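Local coordinates for chitin oligosaccahride binding protein NagB1 (Paenibacillus sp. FPU-7, PDB 7EHP) that probably serves as the extracellular solute-binding protein of a sugar uptake system, capturing short chitin oligosaccharides such as N,N'-diacetylchitobiose, at residues G222-Y225 with A226-Q229; E311-K314 with R315-K318; K388-E391 with D392-D396. All coordinates share one frame; numbering follows the deposited sequence.

Contact 1 of 3, residues G222-Y225 with A226-Q229; sequences GQKY and AEQQ
Ala226 follows Tyr225 into the first turn of helix 225-233, part of the solute-binding protein fold. Its side chain rests on Arg11, while its N lies obliquely by the Tyr225 ring.

Glu227 reaches, extended beyond CG, back to the start of the turn. Its CG sits beside its own backbone N (chi1 -67°), and the carboxylate lands on the backbone of Lys224. Glu227 OE2 accepts from Lys224 N at 3.0 Å, met from above the carboxylate plane. Glu227 N donates to Lys224 O at 2.9 Å. Lys224 NZ adds a long salt bridge to Glu227 OE2, at 3.8 Å. A water links the same oxygen to Gly222 O. The Gln223 and Glu227 side chains cross at about a right angle, with Gln223 CB and CG against the carboxylate.

Gln228 N donates to Tyr225 O, and Gln228 NE2 lies at the edge of the Tyr225 ring, 3.9 Å from CE1. That amide bonds Phe241 O.

Gln229 puts its CD over one ring face. The Tyr225 side chain lies about 4 Å from a bound NAG. Gln229 NE2 stands 3.0 Å from Tyr225 OH at a poor bonding angle; they instead bond different carboxylate oxygens of Asp242.

Contact 2 of 3, residues E311-K314 with R315-K318; sequences EMQK and RQLK
Gln313 and Gln316 lie side by side and point the same way, one helical turn apart. Their amide planes are turned 49° against each other. The nearest atoms are both donors: Gln313 NE2 and Gln316 NE2 are 3.4 Å apart. They can sit so close because both donate to the same acceptor, Thr115 O. The two chains get there differently. Gln313 is bent at chi2 (-79°), whereas Gln316 runs extended beyond CG. A water also joins Gln316 NE2 to Gln313 O, and Gln313 OE1 accepts from Met326 N.

Met312 and Arg315 also lie side by side, pointing the same way. Met312 CE approaches the guanidinium obliquely, 4.0 Å from Arg315 NH1. The arginine is stretched from CG to NE, which carries its head to the methyl end of Met312. Several partners fix that head: Asp23 takes NH2, Glu319 takes NE, and a water links NH1 to Glu311 OE2. Glu311 has its own salt bridge to Arg27.

Each backbone N-H donates to the carbonyl four residues earlier. Gln316 N donates to Met312 O at 3.0 Å, and Lys318 N to Lys314 O at 2.8 Å. Met312, Arg315 and Gln316 all touch Met20 of helix 15-31. The arrangement is that of an amphipathic helix of the solute-binding protein fold, packed against helix 15-31, with Gln316 about 6 Å from a bound NAG.

Contact 3 of 3, residues K388-E391 with D392-D396; sequences KVQE and DANRD
Gln390 NE2 donates to Asn394 OD1 across one turn of helix, at 3.0 Å. The bond is bent (N-H...O angle 138°). The acceptor lies in the amide plane of Gln390, but the donor stands above the carbonyl plane of Asn394. Gln390 has CG anti to its own backbone N and then turns at chi2 (61°), bringing the amide round to Asn394. Asn394 N donates to Gln390 O, also at 3.0 Å, so side chain and backbone both link this pair.

On another side, Arg395 curls back at chi3 (29°). Glu391 O lies over one face of its guanidinium, toward the rim, 3.7 Å from NH2. The same NH2 makes a salt bridge to Asp392 OD1 at 3.3 Å, on the anti side of the carboxylate.

These residues belong to helix 379-396, the last helix of this solute-binding protein. Val389 and Ala393 lean on Val361 of helix 359-373. Around the amide pair, Gln358 bonds both Gln390 NE2 and Asn394 OD1. Further out, Trp195 NE1 holds Gln390 OE1, and Asn394 ND2 reaches Phe188 O at helix 184-190. Putting an alanine at Asn394 would probably leave Phe188 O without its amide donor, and Gln390 NE2 and Gln358 NE2 each short of a partner.

All three contacts are local, and they share no helix: contact 1 opens helix 225-233, contact 2 lies in helix 310-320 and contact 3 in helix 379-396. Contacts 1 and 2 are partly buried and come near the bound sugar, contact 1 more closely. Contact 3 is a surface contact; contacts 2 and 3 sit on opposite sides of the chain's centre, with centres 41 Å apart. The chemistry follows the place. Contact 1 combines a turn held by a carboxylate with a tyrosine and amides tied to Asp242. Contact 2 has buried amides along one side and ion pairs along another. Contact 3 pairs amides toward neighbouring helices and charges elsewhere.

Contact 1 of 3, residues G222-Y225 with A226-Q229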
loop_
_atom_site.group_PDB
_atom_site.type_symbol
_atom_site.label_atom_id
_atom_site.label_comp_id
_atom_site.label_asym_id
_atom_site.label_seq_id
_atom_site.Cartn_x
_atom_site.Cartn_y
_atom_site.Cartn_z
ATOM N N GLY A 222 -1.552 4.097 -20.322
ATOM C CA GLY A 222 -2.138 2.907 -20.895
ATOM C C GLY A 222 -1.870 1.607 -20.166
ATOM O O GLY A 222 -2.417 0.577 -20.563
ATOM N N GLN A 223 -1.064 1.604 -19.110
ATOM C CA GLN A 223 -0.564 0.371 -18.515
ATOM C C GLN A 223 -1.149 0.148 -17.129
ATOM O O GLN A 223 -1.101 1.040 -16.275
ATOM C CB GLN A 223 0.960 0.396 -18.440
ATOM C CG GLN A 223 1.614 0.387 -19.801
ATOM C CD GLN A 223 2.913 1.142 -19.795
ATOM O OE1 GLN A 223 3.714 1.021 -18.855
ATOM N NE2 GLN A 223 3.112 1.981 -20.810
ATOM N N LYS A 224 -1.662 -1.061 -16.906
ATOM C CA LYS A 224 -2.122 -1.507 -15.596
ATOM C C LYS A 224 -0.945 -1.631 -14.628
ATOM O O LYS A 224 0.209 -1.785 -15.033
ATOM C CB LYS A 224 -2.842 -2.864 -15.711
ATOM C CG LYS A 224 -2.015 -3.993 -16.397
ATOM C CD LYS A 224 -2.846 -5.285 -16.704
ATOM C CE LYS A 224 -2.250 -6.146 -17.852
ATOM N NZ LYS A 224 -2.708 -5.759 -19.241
ATOM N N TYR A 225 -1.262 -1.593 -13.331
ATOM C CA TYR A 225 -0.265 -1.650 -12.264
ATOM C C TYR A 225 0.840 -2.683 -12.498
ATOM O O TYR A 225 2.030 -2.361 -12.407
ATOM C CB TYR A 225 -0.980 -1.928 -10.942
ATOM C CG TYR A 225 -0.075 -2.102 -9.731
ATOM C CD1 TYR A 225 1.026 -1.270 -9.521
ATOM C CD2 TYR A 225 -0.349 -3.080 -8.779
ATOM C CE1 TYR A 225 1.842 -1.416 -8.384
ATOM C CE2 TYR A 225 0.449 -3.242 -7.644
ATOM C CZ TYR A 225 1.533 -2.413 -7.448
ATOM O OH TYR A 225 2.310 -2.584 -6.321
ATOM N N ALA A 226 0.467 -3.933 -12.803
ATOM C CA ALA A 226 1.463 -4.996 -12.951
ATOM C C ALA A 226 2.527 -4.689 -13.998
ATOM O O ALA A 226 3.629 -5.249 -13.931
ATOM C CB ALA A 226 0.787 -6.318 -13.323
ATOM N N GLU A 227 2.222 -3.841 -14.977
ATOM C CA GLU A 227 3.166 -3.591 -16.062
ATOM C C GLU A 227 4.413 -2.847 -15.585
ATOM O O GLU A 227 5.505 -3.060 -16.126
ATOM C CB GLU A 227 2.454 -2.824 -17.184
ATOM C CG GLU A 227 1.387 -3.705 -17.833
ATOM C CD GLU A 227 0.789 -3.134 -19.099
ATOM O OE1 GLU A 227 1.501 -3.070 -20.122
ATOM O OE2 GLU A 227 -0.413 -2.783 -19.073
ATOM N N GLN A 228 4.290 -1.995 -14.564
ATOM C CA GLN A 228 5.503 -1.387 -14.021
ATOM C C GLN A 228 6.394 -2.432 -13.363
ATOM O O GLN A 228 7.628 -2.343 -13.440
ATOM C CB GLN A 228 5.139 -0.257 -13.061
ATOM C CG GLN A 228 4.774 -0.634 -11.637
ATOM C CD GLN A 228 4.836 0.583 -10.721
ATOM O OE1 GLN A 228 4.558 1.705 -11.155
ATOM N NE2 GLN A 228 5.197 0.369 -9.453
ATOM N N GLN A 229 5.790 -3.465 -12.780
ATOM C CA GLN A 229 6.574 -4.528 -12.177
ATOM C C GLN A 229 7.197 -5.416 -13.243
ATOM O O GLN A 229 8.331 -5.882 -13.084
ATOM C CB GLN A 229 5.689 -5.330 -11.217
ATOM C CG GLN A 229 5.232 -4.467 -10.026
ATOM C CD GLN A 229 4.228 -5.145 -9.114
ATOM O OE1 GLN A 229 3.755 -6.249 -9.386
ATOM N NE2 GLN A 229 3.910 -4.491 -8.005
HETATM O O HOH W 1 -1.604 -2.310 -21.333
#

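Contact 2 of 3, residues E311-K314 with R315-K318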
loop_
_atom_site.group_PDB
_atom_site.type_symbol
_atom_site.label_atom_id
_atom_site.label_comp_id
_atom_site.label_asym_id
_atom_site.label_seq_id
_atom_site.Cartn_x
_atom_site.Cartn_y
_atom_site.Cartn_z
ATOM N N GLU A 311 3.444 -18.790 12.371
ATOM C CA GLU A 311 3.600 -19.683 11.224
ATOM C C GLU A 311 3.233 -18.974 9.921
ATOM O O GLU A 311 3.978 -19.020 8.938
ATOM C CB GLU A 311 2.738 -20.938 11.398
ATOM C CG GLU A 311 2.585 -21.722 10.091
ATOM C CD GLU A 311 1.538 -22.823 10.141
ATOM O OE1 GLU A 311 0.770 -22.899 11.126
ATOM O OE2 GLU A 311 1.475 -23.610 9.180
ATOM N N MET A 312 2.078 -18.319 9.886
ATOM C CA MET A 312 1.674 -17.754 8.611
ATOM C C MET A 312 2.427 -16.455 8.322
ATOM O O MET A 312 2.781 -16.187 7.169
ATOM C CB MET A 312 0.165 -17.544 8.587
ATOM C CG MET A 312 -0.637 -18.844 8.516
ATOM S SD MET A 312 -0.288 -19.770 7.013
ATOM C CE MET A 312 -0.883 -21.428 7.400
ATOM N N GLN A 313 2.698 -15.655 9.361
ATOM C CA GLN A 313 3.509 -14.450 9.200
ATOM C C GLN A 313 4.885 -14.779 8.635
ATOM O O GLN A 313 5.375 -14.095 7.724
ATOM C CB GLN A 313 3.644 -13.733 10.543
ATOM C CG GLN A 313 2.372 -13.078 11.011
ATOM C CD GLN A 313 2.113 -11.747 10.323
ATOM O OE1 GLN A 313 2.721 -10.727 10.671
ATOM N NE2 GLN A 313 1.212 -11.748 9.346
ATOM N N LYS A 314 5.534 -15.820 9.169
ATOM C CA LYS A 314 6.838 -16.217 8.632
ATOM C C LYS A 314 6.717 -16.753 7.214
ATOM O O LYS A 314 7.568 -16.467 6.358
ATOM C CB LYS A 314 7.488 -17.277 9.521
ATOM C CG LYS A 314 8.201 -16.746 10.749
ATOM C CD LYS A 314 8.725 -17.905 11.597
ATOM C CE LYS A 314 9.829 -17.465 12.533
ATOM N NZ LYS A 314 10.015 -18.459 13.624
ATOM N N ARG A 315 5.669 -17.541 6.951
ATOM C CA ARG A 315 5.496 -18.144 5.633
ATOM C C ARG A 315 5.419 -17.071 4.545
ATOM O O ARG A 315 6.121 -17.144 3.525
ATOM C CB ARG A 315 4.245 -19.023 5.635
ATOM C CG ARG A 315 3.862 -19.553 4.261
ATOM C CD ARG A 315 2.847 -20.686 4.348
ATOM N NE ARG A 315 2.305 -21.028 3.027
ATOM C CZ ARG A 315 1.294 -21.869 2.825
ATOM N NH1 ARG A 315 0.720 -22.472 3.866
ATOM N NH2 ARG A 315 0.860 -22.117 1.591
ATOM N N GLN A 316 4.577 -16.059 4.747
ATOM C CA GLN A 316 4.407 -15.045 3.715
ATOM C C GLN A 316 5.649 -14.180 3.598
ATOM O O GLN A 316 5.929 -13.637 2.523
ATOM C CB GLN A 316 3.169 -14.197 3.999
ATOM C CG GLN A 316 3.291 -13.375 5.270
ATOM C CD GLN A 316 2.144 -12.412 5.447
ATOM O OE1 GLN A 316 1.056 -12.625 4.903
ATOM N NE2 GLN A 316 2.378 -11.335 6.209
ATOM N N LEU A 317 6.427 -14.068 4.677
ATOM C CA LEU A 317 7.703 -13.362 4.589
ATOM C C LEU A 317 8.695 -14.149 3.742
ATOM O O LEU A 317 9.318 -13.604 2.824
ATOM C CB LEU A 317 8.270 -13.118 5.990
ATOM C CG LEU A 317 9.693 -12.555 5.992
ATOM C CD1 LEU A 317 9.701 -11.170 5.327
ATOM C CD2 LEU A 317 10.265 -12.470 7.404
ATOM N N LYS A 318 8.832 -15.445 4.037
ATOM C CA LYS A 318 9.782 -16.310 3.346
ATOM C C LYS A 318 9.377 -16.531 1.897
ATOM O O LYS A 318 10.224 -16.497 0.996
ATOM C CB LYS A 318 9.870 -17.643 4.092
ATOM C CG LYS A 318 10.889 -18.657 3.579
ATOM C CD LYS A 318 10.607 -20.028 4.202
ATOM C CE LYS A 318 11.679 -21.061 3.894
ATOM N NZ LYS A 318 11.343 -22.381 4.525
HETATM O O HOH W 2 1.876 -23.357 6.478
HETATM O O HOH W 3 4.716 -11.333 7.146
#

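Contact 3 of 3, residues K388-E391 with D392-D396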
loop_
_atom_site.group_PDB
_atom_site.type_symbol
_atom_site.label_atom_id
_atom_site.label_comp_id
_atom_site.label_asym_id
_atom_site.label_seq_id
_atom_site.Cartn_x
_atom_site.Cartn_y
_atom_site.Cartn_z
ATOM N N LYS A 388 -10.704 22.453 -3.349
ATOM C CA LYS A 388 -12.158 22.600 -3.313
ATOM C C LYS A 388 -12.811 21.317 -2.822
ATOM O O LYS A 388 -13.695 21.354 -1.961
ATOM C CB LYS A 388 -12.698 22.998 -4.691
ATOM C CG LYS A 388 -12.397 24.451 -5.026
ATOM C CD LYS A 388 -13.033 24.920 -6.325
ATOM C CE LYS A 388 -12.566 26.338 -6.669
ATOM N NZ LYS A 388 -13.069 27.360 -5.693
ATOM N N VAL A 389 -12.379 20.166 -3.351
ATOM C CA VAL A 389 -12.952 18.897 -2.912
ATOM C C VAL A 389 -12.627 18.657 -1.446
ATOM O O VAL A 389 -13.457 18.147 -0.684
ATOM C CB VAL A 389 -12.462 17.751 -3.812
ATOM C CG1 VAL A 389 -12.876 16.397 -3.247
ATOM C CG2 VAL A 389 -13.027 17.929 -5.194
ATOM N N GLN A 390 -11.422 19.047 -1.024
ATOM C CA GLN A 390 -11.038 18.903 0.377
ATOM C C GLN A 390 -11.955 19.712 1.289
ATOM O O GLN A 390 -12.363 19.229 2.354
ATOM C CB GLN A 390 -9.586 19.333 0.556
ATOM C CG GLN A 390 -9.014 19.009 1.923
ATOM C CD GLN A 390 -9.017 17.541 2.189
ATOM O OE1 GLN A 390 -8.223 16.805 1.615
ATOM N NE2 GLN A 390 -9.908 17.092 3.070
ATOM N N GLU A 391 -12.297 20.944 0.887
ATOM C CA GLU A 391 -13.216 21.757 1.681
ATOM C C GLU A 391 -14.581 21.096 1.776
ATOM O O GLU A 391 -15.198 21.073 2.851
ATOM C CB GLU A 391 -13.389 23.164 1.091
ATOM C CG GLU A 391 -12.172 23.877 0.538
ATOM C CD GLU A 391 -11.436 24.682 1.575
ATOM O OE1 GLU A 391 -10.557 25.503 1.203
ATOM O OE2 GLU A 391 -11.730 24.464 2.767
ATOM N N ASP A 392 -15.087 20.592 0.640
ATOM C CA ASP A 392 -16.393 19.933 0.608
ATOM C C ASP A 392 -16.405 18.684 1.481
ATOM O O ASP A 392 -17.357 18.447 2.232
ATOM C CB ASP A 392 -16.767 19.556 -0.828
ATOM C CG ASP A 392 -17.157 20.750 -1.674
ATOM O OD1 ASP A 392 -16.965 21.899 -1.223
ATOM O OD2 ASP A 392 -17.667 20.530 -2.794
ATOM N N ALA A 393 -15.360 17.857 1.370
ATOM C CA ALA A 393 -15.261 16.649 2.182
ATOM C C ALA A 393 -15.257 16.986 3.667
ATOM O O ALA A 393 -15.966 16.354 4.456
ATOM C CB ALA A 393 -14.005 15.860 1.801
ATOM N N ASN A 394 -14.466 17.990 4.061
ATOM C CA ASN A 394 -14.396 18.396 5.464
ATOM C C ASN A 394 -15.755 18.841 5.983
ATOM O O ASN A 394 -16.126 18.522 7.123
ATOM C CB ASN A 394 -13.376 19.519 5.639
ATOM C CG ASN A 394 -11.967 19.035 5.482
ATOM O OD1 ASN A 394 -11.729 17.839 5.328
ATOM N ND2 ASN A 394 -11.019 19.954 5.527
ATOM N N ARG A 395 -16.509 19.580 5.159
ATOM C CA ARG A 395 -17.855 19.991 5.545
ATOM C C ARG A 395 -18.794 18.791 5.662
ATOM O O ARG A 395 -19.637 18.746 6.562
ATOM C CB ARG A 395 -18.381 21.005 4.534
ATOM C CG ARG A 395 -19.769 21.557 4.803
ATOM C CD ARG A 395 -19.956 22.889 4.048
ATOM N NE ARG A 395 -19.161 22.955 2.814
ATOM C CZ ARG A 395 -18.084 23.725 2.625
ATOM N NH1 ARG A 395 -17.637 24.521 3.594
ATOM N NH2 ARG A 395 -17.444 23.690 1.457
ATOM N N ASP A 396 -18.649 17.798 4.779
ATOM C CA ASP A 396 -19.554 16.652 4.748
ATOM C C ASP A 396 -19.293 15.653 5.876
ATOM O O ASP A 396 -20.112 14.749 6.091
ATOM C CB ASP A 396 -19.451 15.950 3.390
ATOM C CG ASP A 396 -19.986 16.807 2.228
ATOM O OD1 ASP A 396 -20.368 17.981 2.432
ATOM O OD2 ASP A 396 -20.027 16.301 1.088
#